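Local coordinates for glycosyl hydrolases family 31 family protein (Aspergillus niger, PDB 6DRU) that releases alpha-xylose from the non-reducing terminal glucose of xyloglucan oligosaccharides, as a family 31 glycoside hydrolase, at residues V283-S288 with M321-P326; F392-A397 with H465-R470; A442-I447 with F479-W484. All coordinates share one frame; numbering follows the deposited sequence.

Contact 1 (V283-S288 with M321-P326). With XYS (alpha-D-xylopyranose), chain N; NAG (2-acetamido-2-deoxy-beta-D-glucopyranose), chain D; BGC (beta-D-glucopyranose), chain F.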
loop_
_atom_site.group_PDB
_atom_site.type_symbol
_atom_site.label_atom_id
_atom_site.label_comp_id
_atom_site.label_asym_id
_atom_site.label_seq_id
_atom_site.Cartn_x
_atom_site.Cartn_y
_atom_site.Cartn_z
ATOM N N VAL A 283 -27.555 -34.419 -17.510
ATOM C CA VAL A 283 -26.450 -33.678 -16.907
ATOM C C VAL A 283 -25.819 -34.514 -15.800
ATOM O O VAL A 283 -26.529 -35.080 -14.958
ATOM C CB VAL A 283 -26.918 -32.318 -16.365
ATOM C CG1 VAL A 283 -25.732 -31.504 -15.884
ATOM C CG2 VAL A 283 -27.690 -31.559 -17.431
ATOM N N ILE A 284 -24.488 -34.579 -15.796
ATOM C CA ILE A 284 -23.710 -35.226 -14.744
ATOM C C ILE A 284 -23.059 -34.138 -13.900
ATOM O O ILE A 284 -22.354 -33.272 -14.432
ATOM C CB ILE A 284 -22.647 -36.174 -15.327
ATOM C CG1 ILE A 284 -23.306 -37.267 -16.170
ATOM C CG2 ILE A 284 -21.814 -36.792 -14.213
ATOM C CD1 ILE A 284 -22.315 -38.170 -16.873
ATOM N N ASP A 285 -23.284 -34.187 -12.589
ATOM C CA ASP A 285 -22.859 -33.113 -11.700
ATOM C C ASP A 285 -21.394 -33.305 -11.299
ATOM O O ASP A 285 -20.648 -34.078 -11.906
ATOM C CB ASP A 285 -23.787 -33.042 -10.488
ATOM C CG ASP A 285 -23.775 -31.677 -9.818
ATOM O OD1 ASP A 285 -22.920 -30.840 -10.180
ATOM O OD2 ASP A 285 -24.616 -31.444 -8.925
ATOM N N TYR A 286 -20.968 -32.590 -10.259
ATOM C CA TYR A 286 -19.574 -32.558 -9.837
ATOM C C TYR A 286 -19.233 -33.801 -9.013
ATOM O O TYR A 286 -20.019 -34.747 -8.905
ATOM C CB TYR A 286 -19.281 -31.262 -9.079
ATOM C CG TYR A 286 -19.913 -31.119 -7.703
ATOM C CD1 TYR A 286 -21.104 -31.756 -7.372
ATOM C CD2 TYR A 286 -19.313 -30.325 -6.736
ATOM C CE1 TYR A 286 -21.670 -31.610 -6.116
ATOM C CE2 TYR A 286 -19.871 -30.171 -5.481
ATOM C CZ TYR A 286 -21.048 -30.816 -5.174
ATOM O OH TYR A 286 -21.602 -30.664 -3.923
ATOM N N GLN A 287 -18.030 -33.808 -8.431
ATOM C CA GLN A 287 -17.512 -34.906 -7.615
ATOM C C GLN A 287 -17.448 -36.225 -8.380
ATOM O O GLN A 287 -17.317 -37.293 -7.772
ATOM C CB GLN A 287 -18.327 -35.076 -6.328
ATOM C CG GLN A 287 -18.380 -33.830 -5.455
ATOM C CD GLN A 287 -17.027 -33.462 -4.872
ATOM O OE1 GLN A 287 -16.184 -32.871 -5.547
ATOM N NE2 GLN A 287 -16.813 -33.815 -3.610
ATOM N N SER A 288 -17.529 -36.170 -9.706
ATOM C CA SER A 288 -17.452 -37.351 -10.553
ATOM C C SER A 288 -16.038 -37.625 -11.047
ATOM O O SER A 288 -15.850 -38.490 -11.907
ATOM C CB SER A 288 -18.400 -37.204 -11.745
ATOM O OG SER A 288 -18.245 -35.938 -12.365
ATOM N N MET A 321 -24.206 -33.592 -20.714
ATOM C CA MET A 321 -23.436 -32.489 -20.157
ATOM C C MET A 321 -22.741 -32.962 -18.889
ATOM O O MET A 321 -23.324 -33.709 -18.097
ATOM C CB MET A 321 -24.328 -31.276 -19.847
ATOM C CG MET A 321 -23.599 -30.129 -19.168
ATOM S SD MET A 321 -24.624 -28.668 -18.915
ATOM C CE MET A 321 -24.718 -28.023 -20.584
ATOM N N ALA A 322 -21.496 -32.529 -18.702
ATOM C CA ALA A 322 -20.706 -32.913 -17.542
ATOM C C ALA A 322 -20.174 -31.668 -16.845
ATOM O O ALA A 322 -20.023 -30.604 -17.452
ATOM C CB ALA A 322 -19.546 -33.835 -17.933
ATOM N N SER A 323 -19.878 -31.821 -15.558
ATOM C CA SER A 323 -19.477 -30.717 -14.700
ATOM C C SER A 323 -17.965 -30.680 -14.522
ATOM O O SER A 323 -17.294 -31.716 -14.503
ATOM C CB SER A 323 -20.150 -30.829 -13.329
ATOM O OG SER A 323 -19.543 -29.961 -12.386
ATOM N N LEU A 324 -17.433 -29.467 -14.389
ATOM C CA LEU A 324 -16.025 -29.272 -14.077
ATOM C C LEU A 324 -15.879 -28.034 -13.204
ATOM O O LEU A 324 -16.579 -27.037 -13.402
ATOM C CB LEU A 324 -15.171 -29.133 -15.345
ATOM C CG LEU A 324 -15.438 -27.945 -16.271
ATOM C CD1 LEU A 324 -14.132 -27.378 -16.802
ATOM C CD2 LEU A 324 -16.343 -28.360 -17.417
ATOM N N TRP A 325 -14.979 -28.114 -12.230
ATOM C CA TRP A 325 -14.644 -26.995 -11.367
ATOM C C TRP A 325 -13.274 -26.433 -11.736
ATOM O O TRP A 325 -12.418 -27.160 -12.249
ATOM C CB TRP A 325 -14.636 -27.410 -9.891
ATOM C CG TRP A 325 -15.988 -27.432 -9.254
ATOM C CD1 TRP A 325 -17.186 -27.638 -9.873
ATOM C CD2 TRP A 325 -16.282 -27.240 -7.865
ATOM N NE1 TRP A 325 -18.207 -27.587 -8.955
ATOM C CE2 TRP A 325 -17.677 -27.345 -7.714
ATOM C CE3 TRP A 325 -15.498 -26.992 -6.734
ATOM C CZ2 TRP A 325 -18.306 -27.211 -6.479
ATOM C CZ3 TRP A 325 -16.124 -26.858 -5.509
ATOM C CH2 TRP A 325 -17.514 -26.967 -5.391
ATOM N N PRO A 326 -13.037 -25.141 -11.495
ATOM C CA PRO A 326 -11.734 -24.549 -11.821
ATOM C C PRO A 326 -10.644 -24.848 -10.805
ATOM O O PRO A 326 -9.504 -24.411 -11.002
ATOM C CB PRO A 326 -12.048 -23.048 -11.860
ATOM C CG PRO A 326 -13.143 -22.885 -10.863
ATOM C CD PRO A 326 -13.974 -24.144 -10.942
HETATM C C1 XYS N . -22.643 -25.930 -6.852
HETATM C C2 XYS N . -23.645 -25.711 -7.962
HETATM C C3 XYS N . -24.660 -26.832 -7.937
HETATM C C4 XYS N . -23.946 -28.166 -7.977
HETATM C C5 XYS N . -22.895 -28.206 -6.890
HETATM O O1 XYS N . -23.315 -25.959 -5.615
HETATM O O2 XYS N . -24.291 -24.474 -7.780
HETATM O O3 XYS N . -25.517 -26.722 -9.050
HETATM O O4 XYS N . -24.877 -29.201 -7.766
HETATM O O5 XYS N . -21.975 -27.151 -7.066
HETATM C C1 NAG D . -13.801 -35.836 -2.120
HETATM C C2 NAG D . -14.291 -36.800 -1.058
HETATM C C3 NAG D . -14.315 -38.229 -1.473
HETATM C C4 NAG D . -14.774 -38.412 -2.903
HETATM C C5 NAG D . -14.034 -37.459 -3.810
HETATM C C6 NAG D . -14.492 -37.647 -5.239
HETATM C C7 NAG D . -13.765 -35.768 1.124
HETATM C C8 NAG D . -12.840 -35.642 2.316
HETATM N N2 NAG D . -13.442 -36.666 0.074
HETATM O O3 NAG D . -15.140 -38.953 -0.588
HETATM O O4 NAG D . -14.516 -39.735 -3.305
HETATM O O5 NAG D . -14.319 -36.152 -3.387
HETATM O O6 NAG D . -14.402 -36.423 -5.931
HETATM O O7 NAG D . -14.779 -35.103 1.067
HETATM C C2 BGC F . -21.572 -25.061 0.460
HETATM C C3 BGC F . -20.910 -24.153 -0.517
HETATM C C4 BGC F . -20.436 -24.961 -1.739
HETATM C C5 BGC F . -21.563 -25.793 -2.282
HETATM C C6 BGC F . -21.049 -26.683 -3.406
HETATM C C1 BGC F . -22.684 -25.782 -0.257
HETATM O O2 BGC F . -22.107 -24.307 1.570
HETATM O O3 BGC F . -19.832 -23.540 0.093
HETATM O O4 BGC F . -19.989 -24.081 -2.747
HETATM O O5 BGC F . -22.100 -26.614 -1.263
HETATM O O6 BGC F . -21.965 -27.733 -3.635
HETATM O O HOH W 1 -21.436 -28.564 -10.693
HETATM O O HOH W 2 -17.071 -34.293 -14.899
#

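Contact 2 (F392-A397 with H465-R470). With XYS (alpha-D-xylopyranose), chain N; BGC (beta-D-glucopyranose), chain F.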
loop_
_atom_site.group_PDB
_atom_site.type_symbol
_atom_site.label_atom_id
_atom_site.label_comp_id
_atom_site.label_asym_id
_atom_site.label_seq_id
_atom_site.Cartn_x
_atom_site.Cartn_y
_atom_site.Cartn_z
ATOM N N PHE A 392 -20.855 -28.707 -21.587
ATOM C CA PHE A 392 -20.039 -28.601 -20.385
ATOM C C PHE A 392 -20.678 -27.676 -19.361
ATOM O O PHE A 392 -21.213 -26.619 -19.703
ATOM C CB PHE A 392 -18.634 -28.122 -20.738
ATOM C CG PHE A 392 -17.864 -29.109 -21.559
ATOM C CD1 PHE A 392 -17.280 -30.212 -20.963
ATOM C CD2 PHE A 392 -17.751 -28.954 -22.931
ATOM C CE1 PHE A 392 -16.577 -31.132 -21.714
ATOM C CE2 PHE A 392 -17.050 -29.875 -23.690
ATOM C CZ PHE A 392 -16.462 -30.965 -23.080
ATOM N N TRP A 393 -20.604 -28.089 -18.100
ATOM C CA TRP A 393 -21.169 -27.362 -16.969
ATOM C C TRP A 393 -20.009 -26.748 -16.193
ATOM O O TRP A 393 -19.360 -27.424 -15.389
ATOM C CB TRP A 393 -22.003 -28.300 -16.100
ATOM C CG TRP A 393 -22.751 -27.629 -14.996
ATOM C CD1 TRP A 393 -22.832 -26.291 -14.754
ATOM C CD2 TRP A 393 -23.532 -28.269 -13.979
ATOM N NE1 TRP A 393 -23.612 -26.059 -13.651
ATOM C CE2 TRP A 393 -24.055 -27.256 -13.156
ATOM C CE3 TRP A 393 -23.837 -29.602 -13.686
ATOM C CZ2 TRP A 393 -24.869 -27.530 -12.058
ATOM C CZ3 TRP A 393 -24.647 -29.873 -12.598
ATOM C CH2 TRP A 393 -25.151 -28.842 -11.796
ATOM N N ILE A 394 -19.741 -25.468 -16.446
ATOM C CA ILE A 394 -18.609 -24.774 -15.831
ATOM C C ILE A 394 -19.120 -24.097 -14.564
ATOM O O ILE A 394 -19.530 -22.936 -14.562
ATOM C CB ILE A 394 -17.942 -23.802 -16.795
ATOM C CG1 ILE A 394 -18.986 -23.135 -17.695
ATOM C CG2 ILE A 394 -16.911 -24.548 -17.595
ATOM C CD1 ILE A 394 -18.415 -22.098 -18.639
ATOM N N ASP A 395 -19.073 -24.840 -13.468
ATOM C CA ASP A 395 -19.654 -24.443 -12.200
ATOM C C ASP A 395 -18.585 -23.848 -11.291
ATOM O O ASP A 395 -17.398 -24.157 -11.417
ATOM C CB ASP A 395 -20.310 -25.657 -11.538
ATOM C CG ASP A 395 -21.005 -25.321 -10.240
ATOM O OD1 ASP A 395 -20.886 -26.124 -9.291
ATOM O OD2 ASP A 395 -21.645 -24.251 -10.159
ATOM N N GLN A 396 -19.022 -22.968 -10.387
ATOM C CA GLN A 396 -18.186 -22.471 -9.292
ATOM C C GLN A 396 -16.960 -21.717 -9.799
ATOM O O GLN A 396 -15.870 -21.816 -9.232
ATOM C CB GLN A 396 -17.772 -23.612 -8.362
ATOM C CG GLN A 396 -18.900 -24.098 -7.486
ATOM C CD GLN A 396 -18.800 -23.565 -6.077
ATOM O OE1 GLN A 396 -17.755 -23.668 -5.440
ATOM N NE2 GLN A 396 -19.888 -22.989 -5.582
ATOM N N ALA A 397 -17.136 -20.949 -10.871
ATOM C CA ALA A 397 -16.053 -20.178 -11.473
ATOM C C ALA A 397 -16.288 -18.676 -11.329
ATOM O O ALA A 397 -16.081 -17.905 -12.269
ATOM C CB ALA A 397 -15.877 -20.552 -12.941
ATOM N N HIS A 465 -23.358 -26.855 -29.582
ATOM C CA HIS A 465 -23.367 -27.262 -28.188
ATOM C C HIS A 465 -23.408 -26.015 -27.315
ATOM O O HIS A 465 -23.161 -24.898 -27.778
ATOM C CB HIS A 465 -22.146 -28.128 -27.864
ATOM C CG HIS A 465 -21.869 -29.179 -28.892
ATOM N ND1 HIS A 465 -22.555 -30.374 -28.941
ATOM C CD2 HIS A 465 -20.995 -29.205 -29.926
ATOM C CE1 HIS A 465 -22.108 -31.095 -29.954
ATOM N NE2 HIS A 465 -21.161 -30.409 -30.567
ATOM N N VAL A 466 -23.723 -26.212 -26.035
ATOM C CA VAL A 466 -23.850 -25.120 -25.080
ATOM C C VAL A 466 -22.996 -25.417 -23.855
ATOM O O VAL A 466 -22.508 -26.529 -23.656
ATOM C CB VAL A 466 -25.312 -24.871 -24.656
ATOM C CG1 VAL A 466 -26.200 -24.685 -25.867
ATOM C CG2 VAL A 466 -25.808 -26.022 -23.796
ATOM N N SER A 467 -22.822 -24.386 -23.031
ATOM C CA SER A 467 -22.190 -24.512 -21.729
ATOM C C SER A 467 -23.099 -23.887 -20.681
ATOM O O SER A 467 -23.855 -22.955 -20.969
ATOM C CB SER A 467 -20.808 -23.845 -21.692
ATOM O OG SER A 467 -20.918 -22.433 -21.705
ATOM N N LEU A 468 -23.031 -24.416 -19.464
ATOM C CA LEU A 468 -23.848 -23.946 -18.352
ATOM C C LEU A 468 -22.929 -23.254 -17.354
ATOM O O LEU A 468 -22.103 -23.906 -16.706
ATOM C CB LEU A 468 -24.608 -25.104 -17.707
ATOM C CG LEU A 468 -25.519 -24.801 -16.517
ATOM C CD1 LEU A 468 -26.588 -23.787 -16.888
ATOM C CD2 LEU A 468 -26.157 -26.080 -16.009
ATOM N N SER A 469 -23.070 -21.936 -17.236
ATOM C CA SER A 469 -22.217 -21.122 -16.384
ATOM C C SER A 469 -23.042 -20.454 -15.293
ATOM O O SER A 469 -24.225 -20.154 -15.481
ATOM C CB SER A 469 -21.478 -20.057 -17.206
ATOM O OG SER A 469 -20.889 -19.078 -16.369
ATOM N N ARG A 470 -22.402 -20.218 -14.150
ATOM C CA ARG A 470 -23.036 -19.562 -13.013
ATOM C C ARG A 470 -22.622 -18.105 -12.865
ATOM O O ARG A 470 -23.075 -17.436 -11.931
ATOM C CB ARG A 470 -22.713 -20.317 -11.721
ATOM C CG ARG A 470 -23.800 -20.247 -10.663
ATOM C CD ARG A 470 -23.405 -21.044 -9.434
ATOM N NE ARG A 470 -22.225 -20.492 -8.780
ATOM C CZ ARG A 470 -21.553 -21.110 -7.814
ATOM N NH1 ARG A 470 -21.944 -22.306 -7.395
ATOM N NH2 ARG A 470 -20.489 -20.534 -7.273
HETATM C C1 XYS N . -22.643 -25.930 -6.852
HETATM C C2 XYS N . -23.645 -25.711 -7.962
HETATM C C3 XYS N . -24.660 -26.832 -7.937
HETATM C C4 XYS N . -23.946 -28.166 -7.977
HETATM C C5 XYS N . -22.895 -28.206 -6.890
HETATM O O1 XYS N . -23.315 -25.959 -5.615
HETATM O O2 XYS N . -24.291 -24.474 -7.780
HETATM O O3 XYS N . -25.517 -26.722 -9.050
HETATM O O4 XYS N . -24.877 -29.201 -7.766
HETATM O O5 XYS N . -21.975 -27.151 -7.066
HETATM C C2 BGC F . -21.572 -25.061 0.460
HETATM C C3 BGC F . -20.910 -24.153 -0.517
HETATM C C4 BGC F . -20.436 -24.961 -1.739
HETATM C C5 BGC F . -21.563 -25.793 -2.282
HETATM C C6 BGC F . -21.049 -26.683 -3.406
HETATM C C1 BGC F . -22.684 -25.782 -0.257
HETATM O O2 BGC F . -22.107 -24.307 1.570
HETATM O O3 BGC F . -19.832 -23.540 0.093
HETATM O O4 BGC F . -19.989 -24.081 -2.747
HETATM O O5 BGC F . -22.100 -26.614 -1.263
HETATM O O6 BGC F . -21.965 -27.733 -3.635
#

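Contact 3 (A442-I447 with F479-W484)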
loop_
_atom_site.group_PDB
_atom_site.type_symbol
_atom_site.label_atom_id
_atom_site.label_comp_id
_atom_site.label_asym_id
_atom_site.label_seq_id
_atom_site.Cartn_x
_atom_site.Cartn_y
_atom_site.Cartn_z
ATOM N N ALA A 442 -13.792 -15.046 -19.067
ATOM C CA ALA A 442 -12.750 -15.794 -19.760
ATOM C C ALA A 442 -12.918 -17.298 -19.601
ATOM O O ALA A 442 -12.417 -18.055 -20.439
ATOM C CB ALA A 442 -11.371 -15.368 -19.257
ATOM N N HIS A 443 -13.604 -17.745 -18.546
ATOM C CA HIS A 443 -13.885 -19.170 -18.402
ATOM C C HIS A 443 -14.910 -19.629 -19.433
ATOM O O HIS A 443 -14.752 -20.695 -20.039
ATOM C CB HIS A 443 -14.365 -19.470 -16.982
ATOM C CG HIS A 443 -14.317 -20.922 -16.621
ATOM N ND1 HIS A 443 -13.229 -21.722 -16.899
ATOM C CD2 HIS A 443 -15.217 -21.718 -15.997
ATOM C CE1 HIS A 443 -13.463 -22.947 -16.464
ATOM N NE2 HIS A 443 -14.660 -22.970 -15.909
ATOM N N GLN A 444 -15.972 -18.842 -19.639
ATOM C CA GLN A 444 -16.883 -19.109 -20.749
ATOM C C GLN A 444 -16.134 -19.101 -22.073
ATOM O O GLN A 444 -16.366 -19.957 -22.936
ATOM C CB GLN A 444 -18.005 -18.070 -20.779
ATOM C CG GLN A 444 -18.864 -18.010 -19.533
ATOM C CD GLN A 444 -19.955 -16.962 -19.641
ATOM O OE1 GLN A 444 -19.715 -15.773 -19.434
ATOM N NE2 GLN A 444 -21.163 -17.399 -19.976
ATOM N N GLN A 445 -15.229 -18.134 -22.246
ATOM C CA GLN A 445 -14.459 -18.020 -23.479
ATOM C C GLN A 445 -13.622 -19.265 -23.744
ATOM O O GLN A 445 -13.412 -19.634 -24.904
ATOM C CB GLN A 445 -13.570 -16.775 -23.411
ATOM C CG GLN A 445 -12.640 -16.584 -24.596
ATOM C CD GLN A 445 -11.615 -15.489 -24.362
ATOM O OE1 GLN A 445 -11.226 -15.217 -23.225
ATOM N NE2 GLN A 445 -11.170 -14.855 -25.440
ATOM N N ALA A 446 -13.141 -19.926 -22.688
ATOM C CA ALA A 446 -12.320 -21.118 -22.875
ATOM C C ALA A 446 -13.079 -22.214 -23.618
ATOM O O ALA A 446 -12.530 -22.847 -24.527
ATOM C CB ALA A 446 -11.824 -21.629 -21.522
ATOM N N ILE A 447 -14.343 -22.444 -23.258
ATOM C CA ILE A 447 -15.120 -23.476 -23.943
ATOM C C ILE A 447 -15.658 -22.957 -25.268
ATOM O O ILE A 447 -15.783 -23.723 -26.232
ATOM C CB ILE A 447 -16.252 -24.002 -23.046
ATOM C CG1 ILE A 447 -15.679 -24.664 -21.800
ATOM C CG2 ILE A 447 -17.117 -24.998 -23.785
ATOM C CD1 ILE A 447 -15.703 -23.768 -20.617
ATOM N N PHE A 479 -21.517 -15.801 -26.104
ATOM C CA PHE A 479 -21.062 -17.182 -26.043
ATOM C C PHE A 479 -22.233 -18.151 -26.156
ATOM O O PHE A 479 -23.371 -17.826 -25.809
ATOM C CB PHE A 479 -20.312 -17.453 -24.736
ATOM C CG PHE A 479 -19.155 -16.528 -24.489
ATOM C CD1 PHE A 479 -18.053 -16.534 -25.326
ATOM C CD2 PHE A 479 -19.162 -15.666 -23.405
ATOM C CE1 PHE A 479 -16.985 -15.688 -25.094
ATOM C CE2 PHE A 479 -18.096 -14.818 -23.167
ATOM C CZ PHE A 479 -17.005 -14.829 -24.013
ATOM N N CYS A 480 -21.936 -19.357 -26.644
ATOM C CA CYS A 480 -22.873 -20.472 -26.553
ATOM C C CYS A 480 -22.991 -20.903 -25.097
ATOM O O CYS A 480 -22.622 -22.029 -24.748
ATOM C CB CYS A 480 -22.416 -21.650 -27.419
ATOM S SG CYS A 480 -22.225 -21.313 -29.191
ATOM N N SER A 481 -23.500 -20.020 -24.241
ATOM C CA SER A 481 -23.452 -20.230 -22.802
ATOM C C SER A 481 -24.707 -19.653 -22.166
ATOM O O SER A 481 -25.135 -18.550 -22.514
ATOM C CB SER A 481 -22.203 -19.578 -22.195
ATOM O OG SER A 481 -22.105 -19.852 -20.809
ATOM N N MET A 482 -25.287 -20.404 -21.234
ATOM C CA MET A 482 -26.477 -19.985 -20.508
ATOM C C MET A 482 -26.144 -19.797 -19.034
ATOM O O MET A 482 -25.355 -20.556 -18.462
ATOM C CB MET A 482 -27.614 -20.999 -20.672
ATOM C CG MET A 482 -27.320 -22.373 -20.096
ATOM S SD MET A 482 -28.686 -23.532 -20.297
ATOM C CE MET A 482 -28.373 -24.140 -21.953
ATOM N N ILE A 483 -26.744 -18.779 -18.426
ATOM C CA ILE A 483 -26.515 -18.445 -17.026
ATOM C C ILE A 483 -27.674 -18.993 -16.207
ATOM O O ILE A 483 -28.831 -18.948 -16.646
ATOM C CB ILE A 483 -26.389 -16.918 -16.843
ATOM C CG1 ILE A 483 -25.293 -16.349 -17.747
ATOM C CG2 ILE A 483 -26.096 -16.569 -15.393
ATOM C CD1 ILE A 483 -23.910 -16.839 -17.421
ATOM N N TRP A 484 -27.376 -19.513 -15.018
ATOM C CA TRP A 484 -28.415 -19.947 -14.098
ATOM C C TRP A 484 -28.179 -19.300 -12.740
ATOM O O TRP A 484 -27.052 -18.941 -12.391
ATOM C CB TRP A 484 -28.492 -21.486 -13.997
ATOM C CG TRP A 484 -27.784 -22.124 -12.839
ATOM C CD1 TRP A 484 -28.335 -22.472 -11.639
ATOM C CD2 TRP A 484 -26.415 -22.542 -12.786
ATOM N NE1 TRP A 484 -27.390 -23.057 -10.834
ATOM C CE2 TRP A 484 -26.202 -23.112 -11.514
ATOM C CE3 TRP A 484 -25.345 -22.477 -13.683
ATOM C CZ2 TRP A 484 -24.965 -23.616 -11.118
ATOM C CZ3 TRP A 484 -24.117 -22.979 -13.288
ATOM C CH2 TRP A 484 -23.937 -23.536 -12.015
#

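Contact 1 (V283-S288 with M321-P326)
Val283 and Met321 lie side by side, paired across two neighbouring parallel strands whose backbones are joined by a bond of 2.7 Å from Ile284 N to Met321 O, nearly straight at 167°. This is the close-knit half of the contact: Val283 CG2 lies against Met321 CB, and the two side chains point the same way. Toward the C-terminal ends the contact passes to side chains. Tyr286 CD2 meets Trp325 CZ2 at 3.3 Å, yet the rings are slid so far apart, with centroids 5.3 Å apart and planes at 29°, that they hardly overlap. Tyr286, with CG between its backbone N and carbonyl carbon (chi1 70°), lays one ring face under C5 of the bound xylose, while CG of Gln287 covers the other; the OH of Tyr286 accepts a hydrogen bond from O6 of the glucose. Asp285 OD2 receives the xylose O4 hydroxyl at 2.5 Å, and its other oxygen, OD1, is linked to Ser323 OG through a water. At the loose outer end, Gln287, partly exposed, reaches toward a protein-linked N-acetylglucosamine. The pair belongs to the beta-alpha-beta unit of strand 281-284, helix 305-316 and strand 319-328 in the TIM barrel, with strand 391-394 continuing the sheet beyond Met321 and helix 370-385 packing on Ala322 and Leu324.

Contact 2 (F392-A397 with H465-R470)
Strands 392-394 and 467-469 run parallel, their axes 4.6 Å apart at closest and inclined by 16°, with Phe392 level with Ser467 and Trp393 with Leu468. Leu468 N donates to Phe392 O at 2.9 Å; the bonds from Phe392 N to Val466 O and from Ile394 N to Leu468 O are weak. On the face carrying Trp393 and Leu468, the leucine sets CD2 over the five-membered ring of the indole, 3.5 Å from its centroid, a CH-pi contact, while CB of Asp395 lies over the opposite face. These are neighbouring strands of the TIM barrel, and at their C-terminal ends the chain opens into the xylose pocket, as expected for this fold. There Asp395, an active-site residue, has CG anti to its N (chi1 -177°), which sets OD1 2.7 Å from the xylose ring oxygen O5, a close approach of two acceptors and not a bond; OD1 takes a weak hydrogen bond from Trp325 NE1. Its OD2 stands 3.4 Å from Arg470 NH1, well out of the guanidinium plane, a salt bridge of charge alone. Arg470 instead points NH1 at the xylose O2, which lies at the edge of the guanidinium, 3.2 Å away, and pairs NH2 with Asp398. CA of Gln396 covers one face of that guanidinium.

Contact 3 (A442-I447 with F479-W484)
Gln444 and Ser481 supply the polar link between helix and strand: NE2 of the glutamine donates to OG of the serine at 2.8 Å, with an N-H...O angle of 157° and the oxygen close to the amide plane. The side chain is extended beyond CG (chi2 -180°), which carries the amide from the helix to the strand. Both ends of the amide are engaged, since OE1 is hydrogen-bonded to Ser476, and this fixes its rotation; the methyl CD1 of Ile483 also lies beside the amide NE2. Ser481 OG is bonded in turn to Ser467 OG, so the helix is coupled through one hydroxyl to the adjacent strand 467-469.

Packing around Phe479 makes up the rest, its ring crossing the Gln444 side chain at about a right angle. CB of Gln444 makes an off-centre CH-pi contact with it, 4.2 Å from the centroid. Farther round the ring, Phe479 CE1 packs on CA of Gln445 at 3.8 Å, and the backbone N of Gln445 lies over one ring face, toward the rim.

Helix 439-455 thus lies against the outside of the barrel wall, Ile447 reaching strand 391-394 and Gln444 touching strand 467-469, while strand 481-484 is hydrogen-bonded between strands 467-469 and 513-514.

Overall arrangement
From the N terminus, contact 1 closes first, bringing strand 319-328 beside strand 281-284 after the loop and helix 305-316 between them. Contact 2 then opens at strand 391-394 and spans a longer excursion to strand 467-469. Contact 3 begins within that excursion, on helix 439-455, and ends after it, at strand 481-484, so contacts 2 and 3 cross, whereas contact 1 precedes both. All three reach one curved sheet of the TIM-barrel domain: strands 319-328 and 391-394 are neighbours joining contacts 1 and 2, and strands 467-469 and 481-484 join contacts 2 and 3. Contacts 1 and 2 meet at the sugars, while contact 3 ties the wall to an outer helix.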